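Local coordinates for oligopeptide-binding protein AppA (Bacillus subtilis, PDB 1XOC), which captures oligopeptides, including tetra- and pentapeptides, for an ABC-type permease that supports sporulation and genetic competence, at residues 227-232 / 248-253; 218-223 / 235-240. All blocks are in the same frame, centred on the assembly; numbering follows the deposited sequence.

Interaction 1: residues 227-232 / 248-253; sequences AAEAQL and KTAEKF
The ring of F253 carries most of this contact, meeting both L232 and E229 on helix 225-234. The apolar part is small. Methyl CD2 of L232 comes to the ring edge, near the ring plane, at 4.2 Å from F253 CD2, and the two side chains cross at about a right angle. The branch point L232 CG lies equally far, 4.2 Å, from that same F253 CD2.

Polar atoms meet the same ring without hydrogen bonding to it. The backbone oxygen E229 O lies 3.6 Å from F253 CE2, on an oblique line, and the carboxylate atom E229 OE1 is 3.9 Å from that same CE2. The E229 chain bends at chi2 (-57°), which brings OE1 within 4.1 Å of A250 CB as well; carboxylate and ring planes stand 36° apart.

In the solute-binding fold of this family 5 protein, the contact sets helix 225-234 against the short helix 247-250 and the turn that follows it. The intervening chain forms strand 240-241, and its F240, with V242 and P243 just beyond, also touches the E229 side chain. Three of the four touching residues are buried, F253 being the partly exposed one.

Within 248-253 the turn and A250 help to place the ring. A type I turn runs from A250 to F253, closed by F253 N donating to A250 O at 3.0 Å. CG of F253 is anti to its carbonyl carbon (chi1 -67°), and the ring folds back until A250 CA sits 3.5 Å above its plane, over the centre. A serine in place of F253 would probably leave L232 CD2 without its aromatic neighbour and open a gap between E229 O and A250 CA.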
ATOM      1  N   ALA A 227     -16.926  -0.413  15.894  1.00 32.36           N
ATOM      2  CA  ALA A 227     -17.545  -1.730  15.952  1.00 31.71           C
ATOM      3  C   ALA A 227     -16.503  -2.823  16.080  1.00 30.70           C
ATOM      4  O   ALA A 227     -16.728  -3.790  16.802  1.00 29.58           O
ATOM      5  CB  ALA A 227     -18.444  -1.971  14.719  1.00 31.47           C
ATOM      6  N   ALA A 228     -15.357  -2.673  15.403  1.00 30.25           N
ATOM      7  CA  ALA A 228     -14.303  -3.659  15.451  1.00 30.67           C
ATOM      8  C   ALA A 228     -13.703  -3.681  16.837  1.00 30.74           C
ATOM      9  O   ALA A 228     -13.371  -4.736  17.361  1.00 31.70           O
ATOM     10  CB  ALA A 228     -13.225  -3.327  14.445  1.00 30.47           C
ATOM     11  N   GLU A 229     -13.521  -2.513  17.427  1.00 30.48           N
ATOM     12  CA  GLU A 229     -13.031  -2.438  18.816  1.00 31.23           C
ATOM     13  C   GLU A 229     -13.980  -3.127  19.794  1.00 31.00           C
ATOM     14  O   GLU A 229     -13.543  -3.889  20.668  1.00 30.44           O
ATOM     15  CB  GLU A 229     -12.775  -0.991  19.220  1.00 32.86           C
ATOM     16  CG  GLU A 229     -11.567  -0.444  18.533  1.00 37.12           C
ATOM     17  CD  GLU A 229     -10.334  -1.280  18.813  1.00 47.59           C
ATOM     18  OE1 GLU A 229     -10.321  -2.030  19.828  1.00 55.65           O
ATOM     19  OE2 GLU A 229      -9.366  -1.197  18.025  1.00 53.92           O
ATOM     20  N   ALA A 230     -15.272  -2.891  19.631  1.00 30.30           N
ATOM     21  CA  ALA A 230     -16.277  -3.607  20.422  1.00 30.07           C
ATOM     22  C   ALA A 230     -16.219  -5.128  20.233  1.00 29.83           C
ATOM     23  O   ALA A 230     -16.394  -5.874  21.197  1.00 29.55           O
ATOM     24  CB  ALA A 230     -17.659  -3.111  20.084  1.00 29.94           C
ATOM     25  N   GLN A 231     -16.000  -5.594  19.003  1.00 28.98           N
ATOM     26  CA  GLN A 231     -15.888  -7.038  18.753  1.00 29.29           C
ATOM     27  C   GLN A 231     -14.652  -7.632  19.387  1.00 29.51           C
ATOM     28  O   GLN A 231     -14.680  -8.761  19.856  1.00 29.98           O
ATOM     29  CB  GLN A 231     -15.901  -7.348  17.276  1.00 28.90           C
ATOM     30  CG  GLN A 231     -17.265  -7.086  16.667  1.00 28.61           C
ATOM     31  CD  GLN A 231     -17.433  -7.659  15.296  1.00 30.53           C
ATOM     32  OE1 GLN A 231     -18.218  -7.134  14.491  1.00 35.12           O
ATOM     33  NE2 GLN A 231     -16.709  -8.712  14.997  1.00 29.25           N
ATOM     34  N   LEU A 232     -13.558  -6.872  19.363  1.00 29.94           N
ATOM     35  CA  LEU A 232     -12.325  -7.254  20.030  1.00 30.46           C
ATOM     36  C   LEU A 232     -12.532  -7.453  21.535  1.00 30.92           C
ATOM     37  O   LEU A 232     -12.092  -8.455  22.111  1.00 30.64           O
ATOM     38  CB  LEU A 232     -11.279  -6.165  19.781  1.00 30.04           C
ATOM     39  CG  LEU A 232      -9.866  -6.537  20.184  1.00 30.28           C
ATOM     40  CD1 LEU A 232      -9.282  -7.665  19.396  1.00 30.87           C
ATOM     41  CD2 LEU A 232      -8.976  -5.283  20.044  1.00 31.24           C
ATOM     42  N   LYS A 248      -5.991   3.039  25.408  1.00 31.68           N
ATOM     43  CA  LYS A 248      -6.174   2.872  26.844  1.00 33.45           C
ATOM     44  C   LYS A 248      -7.409   2.040  27.160  1.00 33.27           C
ATOM     45  O   LYS A 248      -7.446   1.350  28.172  1.00 34.18           O
ATOM     46  CB  LYS A 248      -6.190   4.207  27.557  1.00 34.02           C
ATOM     47  CG  LYS A 248      -4.809   4.825  27.568  1.00 36.25           C
ATOM     48  CD  LYS A 248      -4.637   5.807  28.677  1.00 37.34           C
ATOM     49  CE  LYS A 248      -5.389   7.109  28.436  1.00 40.32           C
ATOM     50  NZ  LYS A 248      -5.202   8.028  29.598  1.00 41.37           N
ATOM     51  N   THR A 249      -8.398   2.091  26.279  1.00 33.26           N
ATOM     52  CA  THR A 249      -9.559   1.221  26.388  1.00 33.39           C
ATOM     53  C   THR A 249      -9.155  -0.241  26.137  1.00 32.45           C
ATOM     54  O   THR A 249      -9.403  -1.132  26.973  1.00 32.52           O
ATOM     55  CB  THR A 249     -10.658   1.675  25.396  1.00 33.38           C
ATOM     56  OG1 THR A 249     -11.049   3.009  25.725  1.00 36.25           O
ATOM     57  CG2 THR A 249     -11.888   0.778  25.484  1.00 34.44           C
ATOM     58  N   ALA A 250      -8.508  -0.478  25.005  1.00 31.93           N
ATOM     59  CA  ALA A 250      -8.215  -1.837  24.564  1.00 31.86           C
ATOM     60  C   ALA A 250      -7.176  -2.547  25.417  1.00 32.20           C
ATOM     61  O   ALA A 250      -7.209  -3.768  25.543  1.00 31.84           O
ATOM     62  CB  ALA A 250      -7.802  -1.845  23.109  1.00 31.76           C
ATOM     63  N   GLU A 251      -6.252  -1.806  26.002  1.00 32.66           N
ATOM     64  CA  GLU A 251      -5.225  -2.437  26.808  1.00 33.58           C
ATOM     65  C   GLU A 251      -5.811  -3.110  28.051  1.00 34.25           C
ATOM     66  O   GLU A 251      -5.152  -3.955  28.638  1.00 35.36           O
ATOM     67  CB  GLU A 251      -4.091  -1.453  27.173  1.00 33.90           C
ATOM     68  CG  GLU A 251      -4.406  -0.472  28.235  1.00 34.56           C
ATOM     69  CD  GLU A 251      -3.171   0.320  28.725  1.00 34.80           C
ATOM     70  OE1 GLU A 251      -2.026  -0.194  28.632  1.00 35.54           O
ATOM     71  OE2 GLU A 251      -3.367   1.452  29.211  1.00 36.54           O
ATOM     72  N   LYS A 252      -7.037  -2.747  28.433  1.00 33.72           N
ATOM     73  CA  LYS A 252      -7.739  -3.372  29.548  1.00 34.69           C
ATOM     74  C   LYS A 252      -8.527  -4.627  29.168  1.00 34.13           C
ATOM     75  O   LYS A 252      -9.009  -5.338  30.057  1.00 33.61           O
ATOM     76  CB  LYS A 252      -8.724  -2.380  30.129  1.00 34.94           C
ATOM     77  CG  LYS A 252      -8.085  -1.148  30.735  1.00 36.74           C
ATOM     78  CD  LYS A 252      -9.171  -0.166  31.193  1.00 38.03           C
ATOM     79  CE  LYS A 252      -8.581   1.140  31.709  1.00 40.30           C
ATOM     80  NZ  LYS A 252      -7.973   1.010  33.082  1.00 45.20           N
ATOM     81  N   PHE A 253      -8.678  -4.894  27.873  1.00 33.83           N
ATOM     82  CA  PHE A 253      -9.505  -6.012  27.409  1.00 34.50           C
ATOM     83  C   PHE A 253      -8.882  -7.326  27.831  1.00 35.27           C
ATOM     84  O   PHE A 253      -7.660  -7.461  27.915  1.00 35.91           O
ATOM     85  CB  PHE A 253      -9.636  -6.047  25.884  1.00 33.09           C
ATOM     86  CG  PHE A 253     -10.414  -4.906  25.285  1.00 32.55           C
ATOM     87  CD1 PHE A 253     -11.172  -4.046  26.056  1.00 32.03           C
ATOM     88  CD2 PHE A 253     -10.389  -4.715  23.910  1.00 30.07           C
ATOM     89  CE1 PHE A 253     -11.886  -2.997  25.474  1.00 32.22           C
ATOM     90  CE2 PHE A 253     -11.099  -3.676  23.314  1.00 30.77           C
ATOM     91  CZ  PHE A 253     -11.838  -2.815  24.092  1.00 31.84           C
TER

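Interaction 2: residues 218-223 / 235-240; sequences TYKVIP and GDINFF
The carbonyl oxygen of D236 and the ammonium of K220 share one water, which donates to D236 O at 2.7 Å and accepts from K220 NZ at 2.7 Å. NZ and D236 O are 4.2 Å apart, too far for a direct hydrogen bond, so the water makes the link. The contact joins the two stretches of chain flanking helix 225-234: strand 216-221 of a four-stranded mixed sheet leads into the helix, which stops in a Schellman motif at G235 (phi 86°) before the chain turns back past the strand. Opposite charges lie near but not in contact, K220 NZ being 5.6 Å from D236 OD1, so any attraction is probably modest.

Beside the water bridge the contact is apolar. The K220 chain is extended throughout and crosses I237 obliquely, its CD passing 3.8 Å from I237 CG2. V25 of the neighbouring strand 23-28 touches both side chains, and N238 bonds to D23 O and V25 N, tying the loop to that strand. With CG1 of I237 between its backbone N and carbonyl carbon (chi1 64°), CG2 is left to meet I222 CD1 tip to tip, at 4.0 Å.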
ATOM      1  N   THR A 218      -9.393 -16.164   9.695  1.00 29.55           N
ATOM      2  CA  THR A 218     -10.565 -15.514   9.154  1.00 30.00           C
ATOM      3  C   THR A 218     -10.320 -14.012   9.094  1.00 30.36           C
ATOM      4  O   THR A 218      -9.912 -13.420  10.064  1.00 31.39           O
ATOM      5  CB  THR A 218     -11.770 -15.803  10.060  1.00 30.20           C
ATOM      6  OG1 THR A 218     -12.019 -17.207  10.102  1.00 33.10           O
ATOM      7  CG2 THR A 218     -13.021 -15.211   9.483  1.00 31.65           C
ATOM      8  N   TYR A 219     -10.561 -13.424   7.935  1.00 30.00           N
ATOM      9  CA  TYR A 219     -10.372 -12.001   7.720  1.00 28.68           C
ATOM     10  C   TYR A 219     -11.767 -11.413   7.711  1.00 28.73           C
ATOM     11  O   TYR A 219     -12.477 -11.544   6.751  1.00 29.66           O
ATOM     12  CB  TYR A 219      -9.698 -11.776   6.365  1.00 30.35           C
ATOM     13  CG  TYR A 219      -9.005 -10.450   6.104  1.00 30.67           C
ATOM     14  CD1 TYR A 219      -9.598  -9.478   5.337  1.00 31.90           C
ATOM     15  CD2 TYR A 219      -7.726 -10.217   6.559  1.00 29.72           C
ATOM     16  CE1 TYR A 219      -8.964  -8.305   5.065  1.00 30.06           C
ATOM     17  CE2 TYR A 219      -7.087  -9.043   6.288  1.00 31.36           C
ATOM     18  CZ  TYR A 219      -7.700  -8.090   5.539  1.00 30.92           C
ATOM     19  OH  TYR A 219      -7.073  -6.906   5.254  1.00 33.06           O
ATOM     20  N   LYS A 220     -12.129 -10.784   8.814  1.00 28.80           N
ATOM     21  CA  LYS A 220     -13.497 -10.378   9.045  1.00 28.96           C
ATOM     22  C   LYS A 220     -13.660  -8.910   8.716  1.00 29.74           C
ATOM     23  O   LYS A 220     -12.993  -8.075   9.282  1.00 29.55           O
ATOM     24  CB  LYS A 220     -13.893 -10.648  10.490  1.00 28.97           C
ATOM     25  CG  LYS A 220     -15.377 -10.453  10.752  1.00 29.28           C
ATOM     26  CD  LYS A 220     -15.759 -10.851  12.154  1.00 30.19           C
ATOM     27  CE  LYS A 220     -17.255 -10.685  12.363  1.00 29.24           C
ATOM     28  NZ  LYS A 220     -17.618 -11.017  13.745  1.00 33.02           N
ATOM     29  N   VAL A 221     -14.559  -8.617   7.790  1.00 29.88           N
ATOM     30  CA  VAL A 221     -14.721  -7.264   7.312  1.00 30.24           C
ATOM     31  C   VAL A 221     -15.682  -6.486   8.195  1.00 29.71           C
ATOM     32  O   VAL A 221     -16.847  -6.832   8.315  1.00 29.10           O
ATOM     33  CB  VAL A 221     -15.214  -7.240   5.865  1.00 30.98           C
ATOM     34  CG1 VAL A 221     -15.242  -5.843   5.364  1.00 31.93           C
ATOM     35  CG2 VAL A 221     -14.321  -8.085   4.994  1.00 34.31           C
ATOM     36  N   ILE A 222     -15.167  -5.437   8.814  1.00 28.56           N
ATOM     37  CA  ILE A 222     -15.934  -4.617   9.719  1.00 28.91           C
ATOM     38  C   ILE A 222     -15.654  -3.149   9.388  1.00 28.76           C
ATOM     39  O   ILE A 222     -14.757  -2.561   9.966  1.00 29.93           O
ATOM     40  CB  ILE A 222     -15.564  -4.911  11.197  1.00 28.24           C
ATOM     41  CG1 ILE A 222     -15.577  -6.427  11.483  1.00 28.60           C
ATOM     42  CG2 ILE A 222     -16.506  -4.169  12.143  1.00 28.49           C
ATOM     43  CD1 ILE A 222     -15.024  -6.756  12.839  1.00 30.53           C
ATOM     44  N   PRO A 223     -16.405  -2.538   8.464  1.00 29.50           N
ATOM     45  CA  PRO A 223     -16.058  -1.160   8.040  1.00 29.04           C
ATOM     46  C   PRO A 223     -16.571  -0.080   8.985  1.00 28.79           C
ATOM     47  O   PRO A 223     -17.418   0.756   8.620  1.00 27.43           O
ATOM     48  CB  PRO A 223     -16.641  -1.091   6.644  1.00 29.94           C
ATOM     49  CG  PRO A 223     -17.895  -1.833   6.806  1.00 31.22           C
ATOM     50  CD  PRO A 223     -17.571  -3.028   7.703  1.00 30.08           C
ATOM     51  N   GLY A 235     -14.443 -10.687  22.130  1.00 32.66           N
ATOM     52  CA  GLY A 235     -13.837 -11.929  21.670  1.00 32.86           C
ATOM     53  C   GLY A 235     -14.332 -12.441  20.342  1.00 32.55           C
ATOM     54  O   GLY A 235     -13.990 -13.545  19.941  1.00 34.24           O
ATOM     55  N   ASP A 236     -15.086 -11.626  19.618  1.00 32.64           N
ATOM     56  CA  ASP A 236     -15.570 -11.991  18.292  1.00 32.75           C
ATOM     57  C   ASP A 236     -14.480 -11.848  17.214  1.00 31.99           C
ATOM     58  O   ASP A 236     -14.546 -12.496  16.179  1.00 31.94           O
ATOM     59  CB  ASP A 236     -16.809 -11.161  17.950  1.00 33.46           C
ATOM     60  CG  ASP A 236     -17.982 -11.492  18.851  1.00 36.99           C
ATOM     61  OD1 ASP A 236     -18.246 -12.698  19.002  1.00 38.79           O
ATOM     62  OD2 ASP A 236     -18.598 -10.563  19.432  1.00 41.61           O
ATOM     63  N   ILE A 237     -13.506 -10.966  17.460  1.00 30.41           N
ATOM     64  CA  ILE A 237     -12.242 -10.975  16.738  1.00 29.97           C
ATOM     65  C   ILE A 237     -11.150 -11.022  17.794  1.00 29.23           C
ATOM     66  O   ILE A 237     -11.376 -10.658  18.957  1.00 28.12           O
ATOM     67  CB  ILE A 237     -12.052  -9.746  15.799  1.00 30.55           C
ATOM     68  CG1 ILE A 237     -11.987  -8.421  16.553  1.00 29.12           C
ATOM     69  CG2 ILE A 237     -13.182  -9.702  14.760  1.00 28.95           C
ATOM     70  CD1 ILE A 237     -11.687  -7.203  15.675  1.00 30.74           C
ATOM     71  N   ASN A 238      -9.963 -11.464  17.380  1.00 28.90           N
ATOM     72  CA  ASN A 238      -8.852 -11.567  18.310  1.00 29.35           C
ATOM     73  C   ASN A 238      -7.547 -11.011  17.787  1.00 29.46           C
ATOM     74  O   ASN A 238      -6.501 -11.188  18.442  1.00 28.92           O
ATOM     75  CB  ASN A 238      -8.699 -13.010  18.816  1.00 30.22           C
ATOM     76  CG  ASN A 238      -8.509 -14.015  17.713  1.00 30.52           C
ATOM     77  OD1 ASN A 238      -8.084 -13.701  16.628  1.00 32.16           O
ATOM     78  ND2 ASN A 238      -8.803 -15.270  18.015  1.00 34.99           N
ATOM     79  N   PHE A 239      -7.580 -10.301  16.655  1.00 29.49           N
ATOM     80  CA  PHE A 239      -6.392  -9.636  16.112  1.00 29.14           C
ATOM     81  C   PHE A 239      -6.849  -8.382  15.373  1.00 29.92           C
ATOM     82  O   PHE A 239      -7.735  -8.463  14.508  1.00 28.72           O
ATOM     83  CB  PHE A 239      -5.633 -10.586  15.186  1.00 29.60           C
ATOM     84  CG  PHE A 239      -4.255 -10.101  14.796  1.00 30.19           C
ATOM     85  CD1 PHE A 239      -4.094  -9.180  13.750  1.00 31.20           C
ATOM     86  CD2 PHE A 239      -3.117 -10.540  15.478  1.00 30.27           C
ATOM     87  CE1 PHE A 239      -2.840  -8.738  13.374  1.00 31.38           C
ATOM     88  CE2 PHE A 239      -1.830 -10.080  15.133  1.00 30.18           C
ATOM     89  CZ  PHE A 239      -1.687  -9.158  14.093  1.00 29.99           C
ATOM     90  N   PHE A 240      -6.287  -7.223  15.725  1.00 29.74           N
ATOM     91  CA  PHE A 240      -6.786  -5.955  15.182  1.00 29.71           C
ATOM     92  C   PHE A 240      -5.777  -4.844  15.402  1.00 29.99           C
ATOM     93  O   PHE A 240      -5.149  -4.787  16.455  1.00 29.27           O
ATOM     94  CB  PHE A 240      -8.138  -5.587  15.838  1.00 29.99           C
ATOM     95  CG  PHE A 240      -8.823  -4.426  15.183  1.00 29.78           C
ATOM     96  CD1 PHE A 240      -9.098  -4.464  13.838  1.00 30.61           C
ATOM     97  CD2 PHE A 240      -9.107  -3.278  15.879  1.00 30.15           C
ATOM     98  CE1 PHE A 240      -9.713  -3.374  13.220  1.00 32.99           C
ATOM     99  CE2 PHE A 240      -9.706  -2.165  15.239  1.00 30.19           C
ATOM    100  CZ  PHE A 240      -9.992  -2.227  13.938  1.00 29.00           C
TER
HETATM  101  O   HOH W   1     -16.654 -13.373  14.669  1.00 32.92           O

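Both contacts are built around helix 225-234, their centres 11 Å apart. Interaction 1 packs the helix itself against the later turn 248-253, whereas interaction 2 joins the strand before the helix, and I222 just past it, to the loop after it. Their segments therefore alternate along the chain, and a probable hydrogen bond from D236 N to Q231 O at the helix end connects them directly. Interaction 1 is the more buried and has no hydrogen bond across it; an aromatic ring does the work. Interaction 2 is only partly buried, pairing buried isoleucines with a water bridge from a lysine on its more exposed side. F240, the last residue of 235-240, packs on A228 of the helix and so links the two sites.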